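Local atomic coordinates of urocanate hydratase (Paenibacillus sp. Soil724D2, PDB entry 7NED), a protein that probably hydrates thiourocanate in bacterial ergothioneine breakdown, using a bound NAD+ cofactor, and is classed as a urocanate hydratase. Residues Asp191-Arg196 / Gly229-Ala234; Val186-Asp191 / Tyr269-Leu274; Tyr55-Arg60 / Gly76-Ile81. All coordinates share one frame; numbering follows the deposited sequence.

Contact 1 of 3, residues Asp191-Arg196 / Gly229-Ala234; sequences DRVDRR and GLTGNA. With NAD (nicotinamide-adenine-dinucleotide), chain C.
V193 packs its CG2 methyl on the end of strand 226-231, 3.8 Å from T231 OG1, while CG1 makes a looser approach, 4.4 Å from G229 O. CG1 lies anti to the backbone N (chi1 176°) and CG2 beside it, anti to the carbonyl carbon, which turns CG1 to G229 and CG2 to T231. No hydrogen bond crosses between the segments. The hydroxyl of T231 is already engaged with E190, in the first turn of the same helix, so V193 packs against an oxygen whose polar partner lies elsewhere. A CB at G229 would point at the helix and probably crowd V193 CG1, so the glycine suits the close approach.

The rest of the two segments closes on the NAD. R192, bent at chi2 (-98°), runs past the adenosine ribose, with CD 3.4 Å from NAD O3B. That hydroxyl also lies over one face of the guanidinium, toward its rim. R192 NH2 reaches the pyrophosphate oxygen NAD O2A at 3.0 Å, a weak, bent bond, and forms a salt bridge with E34 as well. At the far end of the adenosine, N233 OD1 accepts from NAD N6A at 2.9 Å, while A234 N points almost straight (176°) at NAD N1A, also 2.9 Å away. Together they read the amino and N1 edge of the adenine. N233 also caps the start of helix 234-243.

Helix 190-198, which follows strand 182-187, thus lies against the neighbouring parallel strand 226-231 of the Rossmann-like sheet, and K205 of strand 204-206 touches V193.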
# COMPACT_ATOMS: atom_id res chain seq x y z
N ASP A 191 -18.19 -6.52 33.23
CA ASP A 191 -17.01 -5.71 33.44
C ASP A 191 -17.05 -4.44 32.56
O ASP A 191 -16.83 -3.37 33.03
N ARG A 192 -17.37 -4.61 31.28
CA ARG A 192 -17.47 -3.49 30.40
C ARG A 192 -18.63 -2.61 30.80
O ARG A 192 -18.46 -1.44 30.78
CB ARG A 192 -17.57 -3.86 28.95
CG ARG A 192 -16.51 -4.80 28.47
CD ARG A 192 -15.36 -4.14 27.77
NE ARG A 192 -14.59 -5.19 27.16
CZ ARG A 192 -13.80 -5.11 26.08
NH1 ARG A 192 -13.15 -6.20 25.71
NH2 ARG A 192 -13.63 -4.01 25.41
N VAL A 193 -19.78 -3.17 31.12
CA VAL A 193 -20.89 -2.31 31.55
C VAL A 193 -20.46 -1.42 32.72
O VAL A 193 -20.72 -0.20 32.72
CB VAL A 193 -22.14 -3.14 31.90
CG1 VAL A 193 -23.19 -2.21 32.43
CG2 VAL A 193 -22.69 -3.86 30.68
N ASP A 194 -19.80 -2.00 33.72
CA ASP A 194 -19.40 -1.24 34.91
C ASP A 194 -18.39 -0.15 34.56
O ASP A 194 -18.46 0.97 35.06
CB ASP A 194 -18.78 -2.18 35.94
CG ASP A 194 -19.81 -2.91 36.74
OD1 ASP A 194 -20.81 -2.27 37.11
OD2 ASP A 194 -19.61 -4.12 37.01
N ARG A 195 -17.40 -0.49 33.74
CA ARG A 195 -16.43 0.51 33.30
C ARG A 195 -17.13 1.75 32.74
O ARG A 195 -16.78 2.88 33.07
CB ARG A 195 -15.47 -0.11 32.27
CG ARG A 195 -14.34 0.82 31.86
CD ARG A 195 -13.57 1.26 33.08
NE ARG A 195 -12.48 2.19 32.81
CZ ARG A 195 -11.56 2.54 33.71
NH1 ARG A 195 -10.60 3.40 33.39
NH2 ARG A 195 -11.63 2.04 34.94
N ARG A 196 -18.13 1.55 31.88
CA ARG A 196 -18.76 2.72 31.28
C ARG A 196 -19.61 3.45 32.31
O ARG A 196 -19.69 4.69 32.29
CB ARG A 196 -19.61 2.31 30.09
CG ARG A 196 -18.83 1.57 28.97
CD ARG A 196 -17.48 2.18 28.67
NE ARG A 196 -16.67 1.16 28.03
CZ ARG A 196 -15.35 1.03 28.11
NH1 ARG A 196 -14.77 0.01 27.52
NH2 ARG A 196 -14.60 1.93 28.75
N GLY A 229 -27.28 0.38 29.99
CA GLY A 229 -26.48 -0.75 29.63
C GLY A 229 -27.16 -2.01 30.13
O GLY A 229 -27.40 -2.16 31.33
N LEU A 230 -27.50 -2.89 29.21
CA LEU A 230 -28.13 -4.16 29.52
C LEU A 230 -27.11 -5.27 29.36
O LEU A 230 -26.60 -5.48 28.25
CB LEU A 230 -29.33 -4.39 28.61
CG LEU A 230 -30.04 -5.73 28.76
CD1 LEU A 230 -30.57 -5.91 30.18
CD2 LEU A 230 -31.12 -5.87 27.68
N THR A 231 -26.84 -6.00 30.44
CA THR A 231 -25.95 -7.15 30.35
C THR A 231 -26.64 -8.29 29.64
O THR A 231 -27.65 -8.82 30.12
CB THR A 231 -25.50 -7.58 31.74
OG1 THR A 231 -24.78 -6.51 32.33
CG2 THR A 231 -24.57 -8.77 31.63
N GLY A 232 -26.09 -8.68 28.50
CA GLY A 232 -26.69 -9.72 27.68
C GLY A 232 -26.00 -9.79 26.34
O GLY A 232 -25.13 -8.98 26.00
N ASN A 233 -26.42 -10.77 25.57
CA ASN A 233 -25.88 -11.01 24.25
C ASN A 233 -26.82 -10.43 23.20
O ASN A 233 -28.03 -10.68 23.24
CB ASN A 233 -25.68 -12.51 24.04
CG ASN A 233 -24.84 -12.82 22.85
OD1 ASN A 233 -25.14 -12.39 21.72
ND2 ASN A 233 -23.76 -13.56 23.08
N ALA A 234 -26.27 -9.61 22.30
CA ALA A 234 -27.11 -9.01 21.26
C ALA A 234 -27.86 -10.06 20.43
O ALA A 234 -28.97 -9.79 19.95
CB ALA A 234 -26.28 -8.11 20.33
PA NAD C . -13.97 -3.92 21.55
O1A NAD C . -13.67 -5.37 21.17
O2A NAD C . -13.24 -3.12 22.55
O5B NAD C . -15.50 -4.06 22.27
C5B NAD C . -16.36 -4.91 21.63
C4B NAD C . -17.56 -5.10 22.67
O4B NAD C . -18.54 -5.98 22.20
C3B NAD C . -16.86 -5.77 23.90
O3B NAD C . -17.18 -5.09 25.04
C2B NAD C . -17.48 -7.20 23.90
O2B NAD C . -17.74 -7.68 25.17
C1B NAD C . -18.84 -6.87 23.29
N9A NAD C . -19.50 -8.00 22.64
C8A NAD C . -18.96 -9.02 21.87
N7A NAD C . -19.85 -9.88 21.43
C5A NAD C . -21.06 -9.39 21.91
C6A NAD C . -22.39 -9.86 21.81
N6A NAD C . -22.69 -10.97 21.11
N1A NAD C . -23.40 -9.16 22.40
C2A NAD C . -23.03 -8.07 23.12
N3A NAD C . -21.82 -7.52 23.31
C4A NAD C . -20.85 -8.22 22.69
O3 NAD C . -14.24 -3.34 20.12
PN NAD C . -14.33 -1.77 19.90
O1N NAD C . -13.08 -0.93 19.84
O2N NAD C . -15.56 -1.28 20.62
O5D NAD C . -14.85 -1.62 18.26
C5D NAD C . -16.07 -2.33 17.99
C4D NAD C . -16.34 -2.27 16.51
O4D NAD C . -16.22 -0.95 16.02
C3D NAD C . -15.09 -3.07 15.88
O3D NAD C . -15.50 -3.93 14.82
C2D NAD C . -14.18 -1.93 15.29
O2D NAD C . -13.53 -2.23 14.13
C1D NAD C . -15.44 -1.12 14.86
N1N NAD C . -15.23 0.20 14.24
C2N NAD C . -14.70 0.07 12.98
C3N NAD C . -14.48 1.18 12.18
C7N NAD C . -13.82 0.93 10.81
O7N NAD C . -13.96 1.66 9.83
N7N NAD C . -12.97 -0.16 10.71
C4N NAD C . -14.85 2.42 12.71
C5N NAD C . -15.40 2.50 13.98
C6N NAD C . -15.61 1.35 14.76

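Contact 2 of 3, residues Val186-Asp191 / Tyr269-Leu274; sequences VEVSED and YRVEEL. With NAD (nicotinamide-adenine-dinucleotide), chain C.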
# COMPACT_ATOMS: atom_id res chain seq x y z
N VAL A 186 -26.68 -3.13 24.55
CA VAL A 186 -26.52 -4.51 24.97
C VAL A 186 -25.03 -4.84 24.97
O VAL A 186 -24.34 -4.63 23.96
CB VAL A 186 -27.28 -5.48 24.05
CG1 VAL A 186 -27.18 -6.91 24.57
CG2 VAL A 186 -28.72 -5.06 23.86
N GLU A 187 -24.55 -5.40 26.08
CA GLU A 187 -23.14 -5.73 26.24
C GLU A 187 -23.03 -7.04 27.02
O GLU A 187 -23.73 -7.23 28.02
CB GLU A 187 -22.42 -4.56 26.94
CG GLU A 187 -21.07 -4.89 27.54
CD GLU A 187 -20.05 -5.37 26.50
OE1 GLU A 187 -19.72 -4.64 25.52
OE2 GLU A 187 -19.56 -6.51 26.68
N VAL A 188 -22.22 -7.97 26.56
CA VAL A 188 -22.13 -9.25 27.23
C VAL A 188 -21.33 -9.28 28.51
O VAL A 188 -21.59 -10.08 29.33
CB VAL A 188 -21.55 -10.37 26.35
CG1 VAL A 188 -22.53 -10.84 25.33
CG2 VAL A 188 -20.22 -9.97 25.75
N SER A 189 -20.37 -8.39 28.64
CA SER A 189 -19.47 -8.39 29.79
C SER A 189 -19.93 -7.37 30.83
O SER A 189 -19.93 -6.16 30.55
CB SER A 189 -18.04 -8.09 29.33
OG SER A 189 -17.24 -7.62 30.37
N GLU A 190 -20.17 -7.83 32.04
CA GLU A 190 -20.55 -6.96 33.09
C GLU A 190 -19.40 -6.04 33.37
O GLU A 190 -19.60 -4.93 33.65
CB GLU A 190 -20.93 -7.73 34.34
CG GLU A 190 -21.40 -6.82 35.43
CD GLU A 190 -22.79 -6.34 35.16
OE1 GLU A 190 -23.48 -6.94 34.41
OE2 GLU A 190 -23.22 -5.38 35.72
N ASP A 191 -18.19 -6.52 33.23
CA ASP A 191 -17.01 -5.71 33.44
C ASP A 191 -17.05 -4.44 32.56
O ASP A 191 -16.83 -3.37 33.03
N TYR A 269 -22.39 -18.77 25.00
CA TYR A 269 -21.05 -18.76 25.57
C TYR A 269 -20.99 -17.75 26.70
O TYR A 269 -21.60 -16.68 26.62
CB TYR A 269 -20.01 -18.38 24.53
CG TYR A 269 -19.70 -19.40 23.47
CD1 TYR A 269 -18.42 -19.93 23.34
CD2 TYR A 269 -20.66 -19.76 22.53
CE1 TYR A 269 -18.12 -20.83 22.33
CE2 TYR A 269 -20.37 -20.65 21.52
CZ TYR A 269 -19.09 -21.19 21.43
OH TYR A 269 -18.79 -22.09 20.41
N ARG A 270 -20.23 -18.06 27.74
CA ARG A 270 -19.90 -17.08 28.76
C ARG A 270 -18.53 -16.48 28.44
O ARG A 270 -17.65 -17.17 27.90
CB ARG A 270 -19.92 -17.70 30.16
CG ARG A 270 -21.32 -17.97 30.71
CD ARG A 270 -21.33 -17.92 32.24
NE ARG A 270 -20.09 -18.47 32.79
CZ ARG A 270 -19.49 -18.05 33.90
NH1 ARG A 270 -20.04 -17.08 34.62
NH2 ARG A 270 -18.36 -18.61 34.29
N VAL A 271 -18.37 -15.19 28.73
CA VAL A 271 -17.09 -14.56 28.41
C VAL A 271 -15.97 -15.32 29.07
O VAL A 271 -14.86 -15.42 28.53
CB VAL A 271 -17.10 -13.08 28.84
CG1 VAL A 271 -18.20 -12.33 28.12
CG2 VAL A 271 -17.29 -12.99 30.35
N GLU A 272 -16.23 -15.98 30.19
CA GLU A 272 -15.21 -16.62 30.96
C GLU A 272 -14.62 -17.81 30.29
O GLU A 272 -13.57 -18.25 30.63
N GLU A 273 -15.30 -18.33 29.33
CA GLU A 273 -14.83 -19.55 28.68
C GLU A 273 -14.27 -19.31 27.29
O GLU A 273 -13.91 -20.27 26.62
CB GLU A 273 -15.94 -20.57 28.56
CG GLU A 273 -16.67 -20.77 29.84
CD GLU A 273 -18.10 -21.13 29.58
OE1 GLU A 273 -18.89 -20.25 29.12
OE2 GLU A 273 -18.42 -22.31 29.83
N LEU A 274 -14.23 -18.06 26.84
CA LEU A 274 -13.77 -17.81 25.48
C LEU A 274 -12.33 -18.23 25.29
O LEU A 274 -12.00 -18.81 24.26
CB LEU A 274 -13.96 -16.34 25.11
CG LEU A 274 -15.43 -15.96 25.02
CD1 LEU A 274 -15.57 -14.47 24.82
CD2 LEU A 274 -16.05 -16.72 23.86
PA NAD C . -13.97 -3.92 21.55
O1A NAD C . -13.67 -5.37 21.17
O2A NAD C . -13.24 -3.12 22.55
O5B NAD C . -15.50 -4.06 22.27
C5B NAD C . -16.36 -4.91 21.63
C4B NAD C . -17.56 -5.10 22.67
O4B NAD C . -18.54 -5.98 22.20
C3B NAD C . -16.86 -5.77 23.90
O3B NAD C . -17.18 -5.09 25.04
C2B NAD C . -17.48 -7.20 23.90
O2B NAD C . -17.74 -7.68 25.17
C1B NAD C . -18.84 -6.87 23.29
N9A NAD C . -19.50 -8.00 22.64
C8A NAD C . -18.96 -9.02 21.87
N7A NAD C . -19.85 -9.88 21.43
C5A NAD C . -21.06 -9.39 21.91
C6A NAD C . -22.39 -9.86 21.81
N6A NAD C . -22.69 -10.97 21.11
N1A NAD C . -23.40 -9.16 22.40
C2A NAD C . -23.03 -8.07 23.12
N3A NAD C . -21.82 -7.52 23.31
C4A NAD C . -20.85 -8.22 22.69
O3 NAD C . -14.24 -3.34 20.12
PN NAD C . -14.33 -1.77 19.90
O1N NAD C . -13.08 -0.93 19.84
O2N NAD C . -15.56 -1.28 20.62
O5D NAD C . -14.85 -1.62 18.26
C5D NAD C . -16.07 -2.33 17.99
C4D NAD C . -16.34 -2.27 16.51
O4D NAD C . -16.22 -0.95 16.02
C3D NAD C . -15.09 -3.07 15.88
O3D NAD C . -15.50 -3.93 14.82
C2D NAD C . -14.18 -1.93 15.29
O2D NAD C . -13.53 -2.23 14.13
C1D NAD C . -15.44 -1.12 14.86
N1N NAD C . -15.23 0.20 14.24
C2N NAD C . -14.70 0.07 12.98
C3N NAD C . -14.48 1.18 12.18
C7N NAD C . -13.82 0.93 10.81
O7N NAD C . -13.96 1.66 9.83
N7N NAD C . -12.97 -0.16 10.71
C4N NAD C . -14.85 2.42 12.71
C5N NAD C . -15.40 2.50 13.98
C6N NAD C . -15.61 1.35 14.76
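The chain leaves strand 182-187 and turns into helix 190-198 opposite segment 269-274, which leads into helix 274-280, the two backbones coming nearest at S189 and V271, whose CA atoms are 6.8 Å apart. The meeting is purely apolar: V188 CG2 touches V271 CG1 at 3.9 Å. V188 also serves the cofactor, its CG1 lying 3.5 Å from NAD N1A and its CG2 3.6 Å from NAD C4A, so V271 backs a side chain that lines the adenine. Beside it, E187 grips the ribose diol with both oxygens, OE1 bonded to NAD O3B at 2.6 Å and OE2 to NAD O2B at 2.6 Å. OE2 takes a further, nearly straight bond (165°) from S189 N on its anti lone pair, 2.8 Å away, and OE1 one from L165 N, which fixes the carboxylate's rotation. Replacing E187 with an alanine would probably leave the two ribose hydroxyls and the S189 N-H without their acceptor. An acidic residue ending the second strand of a Rossmann-like fold is the familiar mark of NAD over NADP; a phosphate on O2B would probably be repelled by this carboxylate.

Contact 3 of 3, residues Tyr55-Arg60 / Gly76-Ile81; sequences YHAIVR and GKPIGI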
# COMPACT_ATOMS: atom_id res chain seq x y z
N TYR A 55 7.94 -3.54 21.75
CA TYR A 55 7.61 -2.34 22.50
C TYR A 55 8.84 -1.75 23.18
O TYR A 55 9.13 -0.55 23.08
CB TYR A 55 6.52 -2.66 23.53
CG TYR A 55 6.36 -1.59 24.57
CD1 TYR A 55 5.52 -0.51 24.35
CD2 TYR A 55 7.04 -1.66 25.77
CE1 TYR A 55 5.36 0.48 25.31
CE2 TYR A 55 6.89 -0.66 26.73
CZ TYR A 55 6.05 0.40 26.49
OH TYR A 55 5.92 1.39 27.43
N HIS A 56 9.58 -2.58 23.92
CA HIS A 56 10.75 -2.05 24.63
C HIS A 56 11.78 -1.48 23.66
O HIS A 56 12.40 -0.45 23.95
CB HIS A 56 11.39 -3.13 25.49
CG HIS A 56 10.50 -3.57 26.61
ND1 HIS A 56 10.14 -2.72 27.64
CD2 HIS A 56 9.88 -4.74 26.85
CE1 HIS A 56 9.34 -3.37 28.47
NE2 HIS A 56 9.16 -4.59 28.02
N ALA A 57 11.99 -2.16 22.52
CA ALA A 57 12.96 -1.64 21.54
C ALA A 57 12.45 -0.35 20.88
O ALA A 57 13.25 0.56 20.62
CB ALA A 57 13.27 -2.70 20.48
N ILE A 58 11.14 -0.23 20.64
CA ILE A 58 10.60 1.05 20.19
C ILE A 58 10.85 2.14 21.23
O ILE A 58 11.29 3.25 20.89
CB ILE A 58 9.09 0.92 19.88
CG1 ILE A 58 8.87 0.03 18.64
CG2 ILE A 58 8.43 2.30 19.70
CD1 ILE A 58 7.40 -0.36 18.44
N VAL A 59 10.57 1.86 22.50
CA VAL A 59 10.79 2.86 23.54
C VAL A 59 12.25 3.28 23.59
O VAL A 59 12.57 4.48 23.60
CB VAL A 59 10.28 2.34 24.90
CG1 VAL A 59 10.70 3.30 26.03
CG2 VAL A 59 8.76 2.25 24.86
N ARG A 60 13.17 2.30 23.63
CA ARG A 60 14.60 2.64 23.62
C ARG A 60 14.95 3.50 22.41
O ARG A 60 15.64 4.52 22.53
CB ARG A 60 15.47 1.37 23.61
CG ARG A 60 15.51 0.64 24.94
CD ARG A 60 16.57 -0.47 24.92
NE ARG A 60 16.28 -1.49 23.92
CZ ARG A 60 15.53 -2.58 24.13
NH1 ARG A 60 15.00 -2.83 25.34
NH2 ARG A 60 15.35 -3.43 23.13
N GLY A 76 4.35 -3.43 13.59
CA GLY A 76 4.52 -3.27 15.01
C GLY A 76 5.90 -3.62 15.53
O GLY A 76 6.09 -3.63 16.76
N LYS A 77 6.86 -3.87 14.65
CA LYS A 77 8.20 -4.23 15.09
C LYS A 77 9.20 -3.20 14.57
O LYS A 77 9.19 -2.89 13.37
CB LYS A 77 8.55 -5.64 14.58
CG LYS A 77 9.92 -6.21 15.02
CD LYS A 77 10.18 -7.44 14.15
CE LYS A 77 11.60 -7.88 14.11
NZ LYS A 77 11.62 -9.21 13.43
N PRO A 78 10.02 -2.61 15.43
CA PRO A 78 11.03 -1.65 14.95
C PRO A 78 12.12 -2.40 14.18
O PRO A 78 12.61 -3.44 14.63
CB PRO A 78 11.57 -1.03 16.25
CG PRO A 78 11.49 -2.19 17.21
CD PRO A 78 10.21 -2.94 16.85
N ILE A 79 12.47 -1.90 13.00
CA ILE A 79 13.37 -2.58 12.08
C ILE A 79 14.71 -1.87 12.00
O ILE A 79 15.76 -2.49 12.15
CB ILE A 79 12.76 -2.71 10.66
CG1 ILE A 79 11.41 -3.43 10.69
CG2 ILE A 79 13.79 -3.46 9.69
CD1 ILE A 79 11.45 -4.83 11.28
N GLY A 80 14.69 -0.57 11.74
CA GLY A 80 15.95 0.12 11.61
C GLY A 80 15.80 1.61 11.75
O GLY A 80 14.69 2.16 11.75
N ILE A 81 16.95 2.27 11.90
CA ILE A 81 17.01 3.72 12.00
C ILE A 81 17.74 4.22 10.77
O ILE A 81 18.83 3.73 10.46
CB ILE A 81 17.75 4.18 13.28
CG1 ILE A 81 17.13 3.55 14.52
CG2 ILE A 81 17.79 5.70 13.36
CD1 ILE A 81 18.02 3.61 15.77
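Helix 52-64 of the N-terminal domain covers strand 77-83, which pairs antiparallel with strand 69-74 and is the outermost strand of the mixed sheet within this chain. P78 carries most of the contact, its CB pointing toward the helix. I58 sets CG1 against the proline ring, 3.7 Å from P78 CD and just as near to P78 CG, the two side chains crossing at about a right angle. The isoleucine's CD1 goes on to the chain entering the strand and stops 3.9 Å from G76 O. Its chi2 of 169° extends the side chain, which carries this last methyl past the ring to the glycine carbonyl. From the preceding helix position, the single methyl of A57 meets the ring as well, with A57 CB 3.8 Å from P78 CG. The proline is therefore touched by two successive helix residues, and all the contact is hydrocarbon apart from that carbonyl; no hydrogen bond joins the segments. The backbones come to 5.9 Å between I58 CA and P78 CA, a close approach, which the small A57 next to I58 probably helps. G76 has a positive phi (82°) as the chain turns into the strand, a conformation glycine adopts more readily than other residues.

The layer continues behind the helix, where helix 17-31 lays L26 against Y55 and I58, while L71 of strand 69-74 lies against P78. The strand also faces the second subunit: I79 and I81 make backbone hydrogen bonds to it, K77 forms a salt bridge with D525 of that subunit, and its T545 packs on A57. This is the layered packing of an alpha/beta fold, a helix lying on the outermost beta hairpin of this chain's sheet, here placed at the dimer interface.

Contacts 1 and 2 are two parts of one adenosine site. Their centres lie 9 Å apart, they share D191 and helix 190-198, and contact 1 is nested in the chain between the two segments of contact 2. The neighbouring strands 182-187 and 226-231 join them directly: G232 N stands 2.8 Å from E187 O, a probable hydrogen bond. Between them they hold the adenine and its ribose, with one weak bond from R192 to the pyrophosphate of the NAD, whose nicotinamide end leads toward the urocanate. Contact 3 lies in the N-terminal domain. Its centre is about 36 Å from that of contact 1 and about 34 Å from that of contact 2, and it serves the subunit interface instead.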